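Local coordinates for protein DUTPase (PDB 4GV8) that hydrolyses dUTP to dUMP and pyrophosphate as the trimeric, moonlighting dUTPase of a staphylococcal phage, at residues L5-R15 and K46-P54; G56-V67 and K133-I142. One frame throughout, in Å; residues are numbered along the deposited sequence.

Contact 1 (L5-R15 and K46-P54); sequences LQVRLLSENAR and KTDVAVSIP
D48 meets S11 and A14 at one end of a two-stranded antiparallel ladder formed by strands 5-9 and 49-52. Its CB lies 3.7 Å from the CB of A14. Beyond it, CG is anti to the carbonyl carbon (chi1 -70°), which carries the carboxylate over to S11, and CG too nears S11 OG. At the tip, D48 OD2 accepts a short bond from S11 OG at 2.5 Å. The hydroxyl comes from the anti side and somewhat out of the carboxylate plane. A water also donates to OD2 and accepts from N13 ND2, bridging the two residues. The other oxygen, OD1, is held by ND2 of N87.

S11 OG has a second role. It accepts from the backbone N of N13 at 3.1 Å, closing an ST turn. The backbone of D48 takes part as well, since its O receives L10 N at 2.8 Å.

Along the strands, R8 and A50 form a hydrogen-bonded pair, with R8 N to A50 O at 2.8 Å and A50 N to R8 O at 2.9 Å. They point to one face of the sheet; V7, L9, V49 and V51 share the opposite one. The V7 and V49 side chains cross at an angle, with V7 CG1 3.6 Å from V49 CG1. L9 CD2 lies alongside V49 CG2, 3.8 Å away. V49 CG2 also lies near A14 and R15. L5, Q6 and V7 also pair in a parallel ladder with a strand of the second subunit, so the sheet runs on across the trimer interface.

The chemistry joins apolar packing between the strands to a polar closure where the chain turns. With a hydroxyl, a water and an amide all donating to it, the D48 carboxylate is probably stabilised in its charged form.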
loop_
_atom_site.group_PDB
_atom_site.type_symbol
_atom_site.label_atom_id
_atom_site.label_comp_id
_atom_site.label_asym_id
_atom_site.label_seq_id
_atom_site.Cartn_x
_atom_site.Cartn_y
_atom_site.Cartn_z
ATOM N N LEU B 5 9.860 16.807 -16.491
ATOM C CA LEU B 5 8.780 17.036 -15.517
ATOM C C LEU B 5 8.986 18.385 -14.791
ATOM O O LEU B 5 10.023 18.632 -14.167
ATOM C CB LEU B 5 8.705 15.893 -14.523
ATOM C CG LEU B 5 7.688 16.007 -13.378
ATOM C CD1 LEU B 5 6.240 16.079 -13.877
ATOM C CD2 LEU B 5 7.953 14.836 -12.444
ATOM N N GLN B 6 7.999 19.272 -14.912
ATOM C CA GLN B 6 8.038 20.538 -14.182
ATOM C C GLN B 6 7.811 20.348 -12.695
ATOM O O GLN B 6 6.856 19.654 -12.279
ATOM C CB GLN B 6 6.977 21.496 -14.707
ATOM C CG GLN B 6 7.206 21.951 -16.135
ATOM C CD GLN B 6 6.112 22.914 -16.547
ATOM O OE1 GLN B 6 6.281 24.129 -16.491
ATOM N NE2 GLN B 6 4.968 22.373 -16.904
ATOM N N VAL B 7 8.671 20.987 -11.906
ATOM C CA VAL B 7 8.576 21.003 -10.453
ATOM C C VAL B 7 8.597 22.460 -9.964
ATOM O O VAL B 7 9.455 23.249 -10.364
ATOM C CB VAL B 7 9.755 20.215 -9.816
ATOM C CG1 VAL B 7 9.631 20.184 -8.295
ATOM C CG2 VAL B 7 9.876 18.806 -10.418
ATOM N N ARG B 8 7.652 22.815 -9.093
ATOM C CA ARG B 8 7.701 24.090 -8.344
ATOM C C ARG B 8 8.050 23.833 -6.889
ATOM O O ARG B 8 7.423 22.982 -6.266
ATOM C CB ARG B 8 6.344 24.827 -8.384
ATOM C CG ARG B 8 6.107 25.602 -9.650
ATOM C CD ARG B 8 4.749 26.264 -9.736
ATOM N NE ARG B 8 4.423 27.030 -8.543
ATOM C CZ ARG B 8 3.292 26.899 -7.849
ATOM N NH1 ARG B 8 2.308 26.046 -8.215
ATOM N NH2 ARG B 8 3.134 27.627 -6.778
ATOM N N LEU B 9 9.049 24.558 -6.362
ATOM C CA LEU B 9 9.346 24.585 -4.954
ATOM C C LEU B 9 8.488 25.699 -4.349
ATOM O O LEU B 9 8.445 26.808 -4.885
ATOM C CB LEU B 9 10.855 24.767 -4.730
ATOM C CG LEU B 9 11.806 23.742 -5.382
ATOM C CD1 LEU B 9 13.232 23.985 -4.897
ATOM C CD2 LEU B 9 11.408 22.282 -5.084
ATOM N N LEU B 10 7.756 25.403 -3.278
ATOM C CA LEU B 10 6.719 26.359 -2.758
ATOM C C LEU B 10 7.175 27.118 -1.526
ATOM O O LEU B 10 6.506 28.051 -1.059
ATOM C CB LEU B 10 5.365 25.673 -2.502
ATOM C CG LEU B 10 4.828 24.809 -3.700
ATOM C CD1 LEU B 10 3.691 23.852 -3.260
ATOM C CD2 LEU B 10 4.428 25.672 -4.903
ATOM N N SER B 11 8.326 26.744 -0.997
ATOM C CA SER B 11 8.938 27.523 0.063
ATOM C C SER B 11 10.443 27.345 0.073
ATOM O O SER B 11 11.013 26.573 -0.726
ATOM C CB SER B 11 8.340 27.165 1.439
ATOM O OG SER B 11 8.808 25.908 1.891
ATOM N N GLU B 12 11.047 28.093 0.999
ATOM C CA GLU B 12 12.458 27.998 1.333
ATOM C C GLU B 12 12.816 26.643 1.982
ATOM O O GLU B 12 13.977 26.256 1.942
ATOM C CB GLU B 12 12.888 29.173 2.256
ATOM C CG GLU B 12 12.244 29.210 3.656
ATOM C CD GLU B 12 12.763 30.352 4.561
ATOM O OE1 GLU B 12 13.555 31.239 4.133
ATOM O OE2 GLU B 12 12.354 30.363 5.739
ATOM N N ASN B 13 11.818 25.975 2.583
ATOM C CA ASN B 13 11.975 24.647 3.245
ATOM C C ASN B 13 11.923 23.447 2.256
ATOM O O ASN B 13 12.196 22.301 2.638
ATOM C CB ASN B 13 10.901 24.500 4.329
ATOM C CG ASN B 13 11.036 25.558 5.453
ATOM O OD1 ASN B 13 12.140 25.977 5.787
ATOM N ND2 ASN B 13 9.909 25.991 6.018
ATOM N N ALA B 14 11.584 23.736 0.996
ATOM C CA ALA B 14 11.418 22.715 -0.064
ATOM C C ALA B 14 12.746 22.321 -0.698
ATOM O O ALA B 14 13.741 23.021 -0.632
ATOM C CB ALA B 14 10.446 23.181 -1.131
ATOM N N ARG B 15 12.757 21.157 -1.311
ATOM C CA ARG B 15 13.972 20.688 -1.923
ATOM C C ARG B 15 13.601 19.909 -3.133
ATOM O O ARG B 15 12.667 19.092 -3.081
ATOM C CB ARG B 15 14.736 19.770 -0.998
ATOM C CG ARG B 15 16.021 19.301 -1.649
ATOM C CD ARG B 15 16.858 18.532 -0.667
ATOM N NE ARG B 15 17.926 17.835 -1.367
ATOM C CZ ARG B 15 18.871 17.114 -0.766
ATOM N NH1 ARG B 15 18.901 16.987 0.568
ATOM N NH2 ARG B 15 19.793 16.509 -1.506
ATOM N N LYS B 46 4.056 17.902 4.851
ATOM C CA LYS B 46 4.195 18.738 3.657
ATOM C C LYS B 46 5.586 18.602 3.093
ATOM O O LYS B 46 6.563 18.612 3.832
ATOM C CB LYS B 46 3.885 20.200 3.977
ATOM C CG LYS B 46 2.470 20.386 4.496
ATOM N N THR B 47 5.649 18.538 1.760
ATOM C CA THR B 47 6.898 18.509 0.988
ATOM C C THR B 47 7.307 19.922 0.524
ATOM O O THR B 47 8.486 20.176 0.141
ATOM C CB THR B 47 6.679 17.629 -0.290
ATOM O OG1 THR B 47 5.625 18.193 -1.112
ATOM C CG2 THR B 47 6.252 16.248 0.121
ATOM N N ASP B 48 6.314 20.812 0.532
ATOM C CA ASP B 48 6.373 22.116 -0.163
ATOM C C ASP B 48 6.869 21.995 -1.628
ATOM O O ASP B 48 7.633 22.816 -2.159
ATOM C CB ASP B 48 7.186 23.147 0.673
ATOM C CG ASP B 48 6.458 23.585 1.924
ATOM O OD1 ASP B 48 5.254 23.265 2.117
ATOM O OD2 ASP B 48 7.059 24.301 2.720
ATOM N N VAL B 49 6.379 20.975 -2.303
ATOM C CA VAL B 49 6.731 20.745 -3.710
ATOM C C VAL B 49 5.419 20.520 -4.476
ATOM O O VAL B 49 4.559 19.777 -4.005
ATOM C CB VAL B 49 7.726 19.562 -3.850
ATOM C CG1 VAL B 49 7.892 19.128 -5.302
ATOM C CG2 VAL B 49 9.066 19.920 -3.213
ATOM N N ALA B 50 5.245 21.214 -5.608
ATOM C CA ALA B 50 4.218 20.866 -6.608
ATOM C C ALA B 50 4.913 20.312 -7.890
ATOM O O ALA B 50 6.034 20.685 -8.242
ATOM C CB ALA B 50 3.308 22.052 -6.935
ATOM N N VAL B 51 4.253 19.359 -8.544
ATOM C CA VAL B 51 4.724 18.846 -9.832
ATOM C C VAL B 51 3.552 19.025 -10.813
ATOM O O VAL B 51 2.413 19.246 -10.381
ATOM C CB VAL B 51 5.203 17.363 -9.724
ATOM C CG1 VAL B 51 6.415 17.233 -8.778
ATOM C CG2 VAL B 51 4.044 16.457 -9.286
ATOM N N SER B 52 3.827 18.970 -12.116
ATOM C CA SER B 52 2.797 18.904 -13.148
ATOM C C SER B 52 2.997 17.616 -13.969
ATOM O O SER B 52 3.734 17.596 -14.970
ATOM C CB SER B 52 2.831 20.116 -14.079
ATOM O OG SER B 52 1.680 20.140 -14.898
ATOM N N ILE B 53 2.347 16.550 -13.515
ATOM C CA ILE B 53 2.348 15.259 -14.212
ATOM C C ILE B 53 1.451 15.415 -15.441
ATOM O O ILE B 53 0.305 15.934 -15.363
ATOM C CB ILE B 53 1.842 14.121 -13.279
ATOM C CG1 ILE B 53 2.838 13.968 -12.098
ATOM C CG2 ILE B 53 1.655 12.762 -14.012
ATOM C CD1 ILE B 53 2.276 13.227 -10.910
ATOM N N PRO B 54 1.964 15.001 -16.599
ATOM C CA PRO B 54 1.080 15.119 -17.748
ATOM C C PRO B 54 -0.065 14.081 -17.722
ATOM O O PRO B 54 0.046 13.010 -17.084
ATOM C CB PRO B 54 2.012 14.874 -18.943
ATOM C CG PRO B 54 3.393 14.908 -18.395
ATOM C CD PRO B 54 3.293 14.497 -16.977
HETATM O O HOH W 1 5.339 19.007 -16.278
HETATM O O HOH W 2 7.248 24.212 5.405
HETATM O O HOH W 3 10.732 19.225 -0.111
#

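Contact 2 (G56-V67 and K133-I142); sequences GYVGLLTSRSGV and KLAQLVIVPI. With DUP (2'-deoxyuridine 5'-alpha,beta-imido-triphosphate), chain L.
The guanidinium of R64 has K133 CD over one face, 3.4 Å above its plane and offset toward the rim. At its edge, nearly in plane, NH1 donates to K133 O at 2.7 Å. The phosphate oxygen O1B of DUP lies at the edge too, taking R64 NE at 2.9 Å and R64 NH2 at 3.0 Å. A bend at chi3 (53°) brings the group there. At the far end, the Y57 ring has V140 O at its edge and stacks with W143 of the second subunit.

Between these ends, strands 57-63 and 133-141 form an antiparallel ladder, with paired backbone bonds from V58 to T62. V58 CG1 presses on V140 CG2 at 3.4 Å, a tight fit, while L61 CB packs near L137 CD1.

R64 holds the N-cap position of helix 65-70, whose first turn faces the nucleotide. S65 OG accepts from the imido nitrogen N3A at 2.8 Å.

K133 O takes up one guanidinium N-H, and two others face the beta-phosphate. The helix start gives S65 N to O1A of the alpha-phosphate and G66 N to O2B of the beta-phosphate. These N-H donors and the arginine's positive charge probably offset the negative charge of the two phosphates.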
loop_
_atom_site.group_PDB
_atom_site.type_symbol
_atom_site.label_atom_id
_atom_site.label_comp_id
_atom_site.label_asym_id
_atom_site.label_seq_id
_atom_site.Cartn_x
_atom_site.Cartn_y
_atom_site.Cartn_z
ATOM N N GLY B 56 -2.301 11.086 -18.795
ATOM C CA GLY B 56 -1.837 9.784 -19.257
ATOM C C GLY B 56 -0.751 9.138 -18.400
ATOM O O GLY B 56 -0.189 8.104 -18.793
ATOM N N TYR B 57 -0.440 9.783 -17.262
ATOM C CA TYR B 57 0.424 9.265 -16.204
ATOM C C TYR B 57 -0.162 9.549 -14.828
ATOM O O TYR B 57 -0.936 10.484 -14.660
ATOM C CB TYR B 57 1.805 9.951 -16.250
ATOM C CG TYR B 57 2.582 9.724 -17.505
ATOM C CD1 TYR B 57 3.309 8.553 -17.682
ATOM C CD2 TYR B 57 2.589 10.663 -18.524
ATOM C CE1 TYR B 57 4.023 8.320 -18.824
ATOM C CE2 TYR B 57 3.308 10.432 -19.692
ATOM C CZ TYR B 57 4.011 9.245 -19.831
ATOM O OH TYR B 57 4.753 8.972 -20.948
ATOM N N VAL B 58 0.236 8.729 -13.854
ATOM C CA VAL B 58 -0.100 8.921 -12.451
ATOM C C VAL B 58 1.192 8.857 -11.618
ATOM O O VAL B 58 2.137 8.079 -11.940
ATOM C CB VAL B 58 -1.097 7.892 -11.952
ATOM C CG1 VAL B 58 -0.459 6.453 -11.856
ATOM C CG2 VAL B 58 -1.683 8.370 -10.642
ATOM N N GLY B 59 1.261 9.729 -10.619
ATOM C CA GLY B 59 2.340 9.671 -9.688
ATOM C C GLY B 59 1.898 8.808 -8.504
ATOM O O GLY B 59 0.745 8.830 -8.040
ATOM N N LEU B 60 2.833 8.033 -8.013
ATOM C CA LEU B 60 2.644 7.228 -6.807
ATOM C C LEU B 60 3.619 7.729 -5.772
ATOM O O LEU B 60 4.850 7.555 -5.887
ATOM C CB LEU B 60 2.916 5.779 -7.121
ATOM C CG LEU B 60 2.023 5.182 -8.224
ATOM C CD1 LEU B 60 2.614 3.806 -8.547
ATOM C CD2 LEU B 60 0.543 5.153 -7.789
ATOM N N LEU B 61 3.062 8.396 -4.779
ATOM C CA LEU B 61 3.840 8.951 -3.724
ATOM C C LEU B 61 3.879 7.892 -2.607
ATOM O O LEU B 61 2.877 7.616 -1.937
ATOM C CB LEU B 61 3.197 10.278 -3.259
ATOM C CG LEU B 61 3.852 11.035 -2.115
ATOM C CD1 LEU B 61 5.257 11.447 -2.510
ATOM C CD2 LEU B 61 2.968 12.213 -1.697
ATOM N N THR B 62 5.062 7.329 -2.396
ATOM C CA THR B 62 5.170 6.023 -1.805
ATOM C C THR B 62 6.368 5.885 -0.866
ATOM O O THR B 62 7.306 6.703 -0.836
ATOM C CB THR B 62 5.185 4.976 -2.967
ATOM O OG1 THR B 62 4.784 3.692 -2.450
ATOM C CG2 THR B 62 6.516 4.940 -3.705
ATOM N N SER B 63 6.316 4.855 -0.065
ATOM C CA SER B 63 7.325 4.626 0.974
ATOM C C SER B 63 8.709 4.277 0.381
ATOM O O SER B 63 8.813 3.787 -0.764
ATOM C CB SER B 63 6.868 3.455 1.863
ATOM O OG SER B 63 6.920 2.189 1.118
ATOM N N ARG B 64 9.745 4.516 1.192
ATOM C CA ARG B 64 11.095 3.981 0.985
ATOM C C ARG B 64 11.238 2.732 1.845
ATOM O O ARG B 64 10.700 2.674 2.960
ATOM C CB ARG B 64 12.157 5.031 1.346
ATOM C CG ARG B 64 12.016 6.317 0.520
ATOM C CD ARG B 64 13.126 7.341 0.820
ATOM N NE ARG B 64 14.422 6.721 0.679
ATOM C CZ ARG B 64 15.451 6.929 1.484
ATOM N NH1 ARG B 64 15.336 7.796 2.476
ATOM N NH2 ARG B 64 16.611 6.313 1.253
ATOM N N SER B 65 11.917 1.711 1.331
ATOM C CA SER B 65 11.995 0.434 2.078
ATOM C C SER B 65 12.799 0.491 3.400
ATOM O O SER B 65 12.527 -0.305 4.330
ATOM C CB SER B 65 12.559 -0.684 1.202
ATOM O OG SER B 65 13.948 -0.508 0.940
ATOM N N GLY B 66 13.774 1.414 3.486
ATOM C CA GLY B 66 14.554 1.563 4.708
ATOM C C GLY B 66 13.684 2.193 5.793
ATOM O O GLY B 66 13.532 1.638 6.898
ATOM N N VAL B 67 13.066 3.313 5.495
ATOM C CA VAL B 67 12.144 3.936 6.486
ATOM C C VAL B 67 11.051 2.944 6.892
ATOM O O VAL B 67 10.743 2.686 8.081
ATOM C CB VAL B 67 11.467 5.190 5.915
ATOM C CG1 VAL B 67 10.369 5.668 6.885
ATOM C CG2 VAL B 67 12.506 6.296 5.631
ATOM N N LYS B 133 14.541 12.581 3.972
ATOM C CA LYS B 133 14.202 11.854 2.727
ATOM C C LYS B 133 13.191 10.729 3.099
ATOM O O LYS B 133 13.553 9.586 3.410
ATOM C CB LYS B 133 15.460 11.287 2.100
ATOM C CG LYS B 133 15.276 10.869 0.646
ATOM C CD LYS B 133 16.452 10.059 0.138
ATOM C CE LYS B 133 17.602 10.933 -0.284
ATOM N NZ LYS B 133 18.803 10.043 -0.390
ATOM N N LEU B 134 11.924 11.140 3.159
ATOM C CA LEU B 134 10.857 10.410 3.827
ATOM C C LEU B 134 10.041 9.471 2.905
ATOM O O LEU B 134 9.493 8.468 3.361
ATOM C CB LEU B 134 9.906 11.439 4.471
ATOM C CG LEU B 134 8.711 10.906 5.252
ATOM C CD1 LEU B 134 9.194 9.994 6.368
ATOM C CD2 LEU B 134 7.790 11.999 5.808
ATOM N N ALA B 135 9.923 9.835 1.636
ATOM C CA ALA B 135 9.140 9.069 0.613
ATOM C C ALA B 135 9.802 9.170 -0.750
ATOM O O ALA B 135 10.858 9.811 -0.912
ATOM C CB ALA B 135 7.685 9.583 0.524
ATOM N N GLN B 136 9.178 8.537 -1.741
ATOM C CA GLN B 136 9.594 8.630 -3.147
ATOM C C GLN B 136 8.391 8.689 -4.055
ATOM O O GLN B 136 7.280 8.341 -3.673
ATOM C CB GLN B 136 10.538 7.509 -3.582
ATOM C CG GLN B 136 9.905 6.126 -3.600
ATOM C CD GLN B 136 10.923 5.000 -3.685
ATOM O OE1 GLN B 136 10.838 3.980 -2.969
ATOM N NE2 GLN B 136 11.886 5.180 -4.536
ATOM N N LEU B 137 8.633 9.204 -5.253
ATOM C CA LEU B 137 7.600 9.479 -6.266
ATOM C C LEU B 137 7.959 8.705 -7.534
ATOM O O LEU B 137 9.001 8.948 -8.172
ATOM C CB LEU B 137 7.530 11.000 -6.595
ATOM C CG LEU B 137 6.430 11.387 -7.607
ATOM C CD1 LEU B 137 5.005 11.183 -7.026
ATOM C CD2 LEU B 137 6.682 12.789 -8.200
ATOM N N VAL B 138 7.116 7.720 -7.863
ATOM C CA VAL B 138 7.288 6.884 -9.049
ATOM C C VAL B 138 6.138 7.255 -10.006
ATOM O O VAL B 138 4.986 7.296 -9.593
ATOM C CB VAL B 138 7.214 5.394 -8.675
ATOM C CG1 VAL B 138 7.350 4.516 -9.955
ATOM C CG2 VAL B 138 8.275 5.112 -7.623
ATOM N N ILE B 139 6.451 7.514 -11.274
ATOM C CA ILE B 139 5.443 7.913 -12.285
ATOM C C ILE B 139 5.280 6.789 -13.337
ATOM O O ILE B 139 6.273 6.268 -13.899
ATOM C CB ILE B 139 5.796 9.231 -12.995
ATOM C CG1 ILE B 139 6.019 10.407 -11.957
ATOM C CG2 ILE B 139 4.647 9.577 -13.959
ATOM C CD1 ILE B 139 7.143 11.391 -12.222
ATOM N N VAL B 140 4.019 6.419 -13.581
ATOM C CA VAL B 140 3.698 5.287 -14.382
ATOM C C VAL B 140 2.602 5.717 -15.353
ATOM O O VAL B 140 1.751 6.550 -15.033
ATOM C CB VAL B 140 3.269 4.046 -13.522
ATOM C CG1 VAL B 140 4.338 3.709 -12.455
ATOM C CG2 VAL B 140 1.924 4.315 -12.896
ATOM N N PRO B 141 2.649 5.184 -16.580
ATOM C CA PRO B 141 1.565 5.527 -17.525
ATOM C C PRO B 141 0.265 4.861 -17.073
ATOM O O PRO B 141 0.329 3.844 -16.366
ATOM C CB PRO B 141 2.067 4.942 -18.843
ATOM C CG PRO B 141 2.886 3.765 -18.395
ATOM C CD PRO B 141 3.638 4.291 -17.200
ATOM N N ILE B 142 -0.872 5.457 -17.450
ATOM C CA ILE B 142 -2.188 4.928 -17.119
ATOM C C ILE B 142 -3.064 4.828 -18.355
ATOM O O ILE B 142 -2.749 5.396 -19.392
ATOM C CB ILE B 142 -2.911 5.749 -16.034
ATOM C CG1 ILE B 142 -2.983 7.244 -16.431
ATOM C CG2 ILE B 142 -2.217 5.518 -14.702
ATOM C CD1 ILE B 142 -3.769 8.135 -15.516
HETATM O O4 DUP L . 10.045 -4.400 -0.009
HETATM C C4 DUP L . 11.190 -4.231 -0.684
HETATM C C5 DUP L . 11.568 -2.980 -1.157
HETATM C C6 DUP L . 12.781 -2.827 -1.847
HETATM N N3 DUP L . 11.995 -5.277 -0.913
HETATM C C2 DUP L . 13.196 -5.104 -1.565
HETATM O O2 DUP L . 13.979 -6.202 -1.768
HETATM N N1 DUP L . 13.600 -3.884 -2.012
HETATM C "C1'" DUP L . 14.892 -3.701 -2.701
HETATM C "C2'" DUP L . 14.670 -3.456 -4.178
HETATM C "C3'" DUP L . 14.890 -1.964 -4.353
HETATM O "O3'" DUP L . 15.405 -1.710 -5.664
HETATM O "O4'" DUP L . 15.554 -2.549 -2.124
HETATM C "C4'" DUP L . 15.818 -1.577 -3.173
HETATM C "C5'" DUP L . 15.641 -0.160 -2.638
HETATM O "O5'" DUP L . 14.263 0.242 -2.500
HETATM P PA DUP L . 13.966 1.734 -1.933
HETATM O O1A DUP L . 12.490 1.716 -1.600
HETATM O O2A DUP L . 14.493 2.810 -2.824
HETATM N N3A DUP L . 14.812 1.709 -0.472
HETATM P PB DUP L . 15.753 2.940 0.207
HETATM O O1B DUP L . 15.388 4.222 -0.533
HETATM O O2B DUP L . 15.522 2.928 1.711
HETATM O O3B DUP L . 17.299 2.515 -0.151
HETATM P PG DUP L . 18.274 2.859 -1.453
HETATM O O2G DUP L . 17.471 3.545 -2.568
HETATM O O1G DUP L . 19.120 3.819 -0.717
HETATM O O3G DUP L . 18.834 1.503 -1.751
HETATM O O HOH W 4 9.049 5.941 3.754
#

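How the contacts relate
Contact 1 closes before contact 2 opens along the chain, and strand 57-63 follows soon after strand 49-52. Their centres lie 14 Å apart. The two touch by packing: L5 CD2 is 3.5 Å from I139 CD1, and the I53 CD1 methyl lies 3.7 Å from the backbone N of G59. Contact 2 sits inside the seven-stranded sheet of the jelly-roll and carries R64, S65, G66 and Q136 of one nucleotide pocket. N20, with D81 and G89 of the second subunit, adds further bonds to that DUP. L61 touches another DUP. Contact 1 is less direct: the T47 side chain comes within about 7 Å of a bound DUP. Both contacts reach the second subunit.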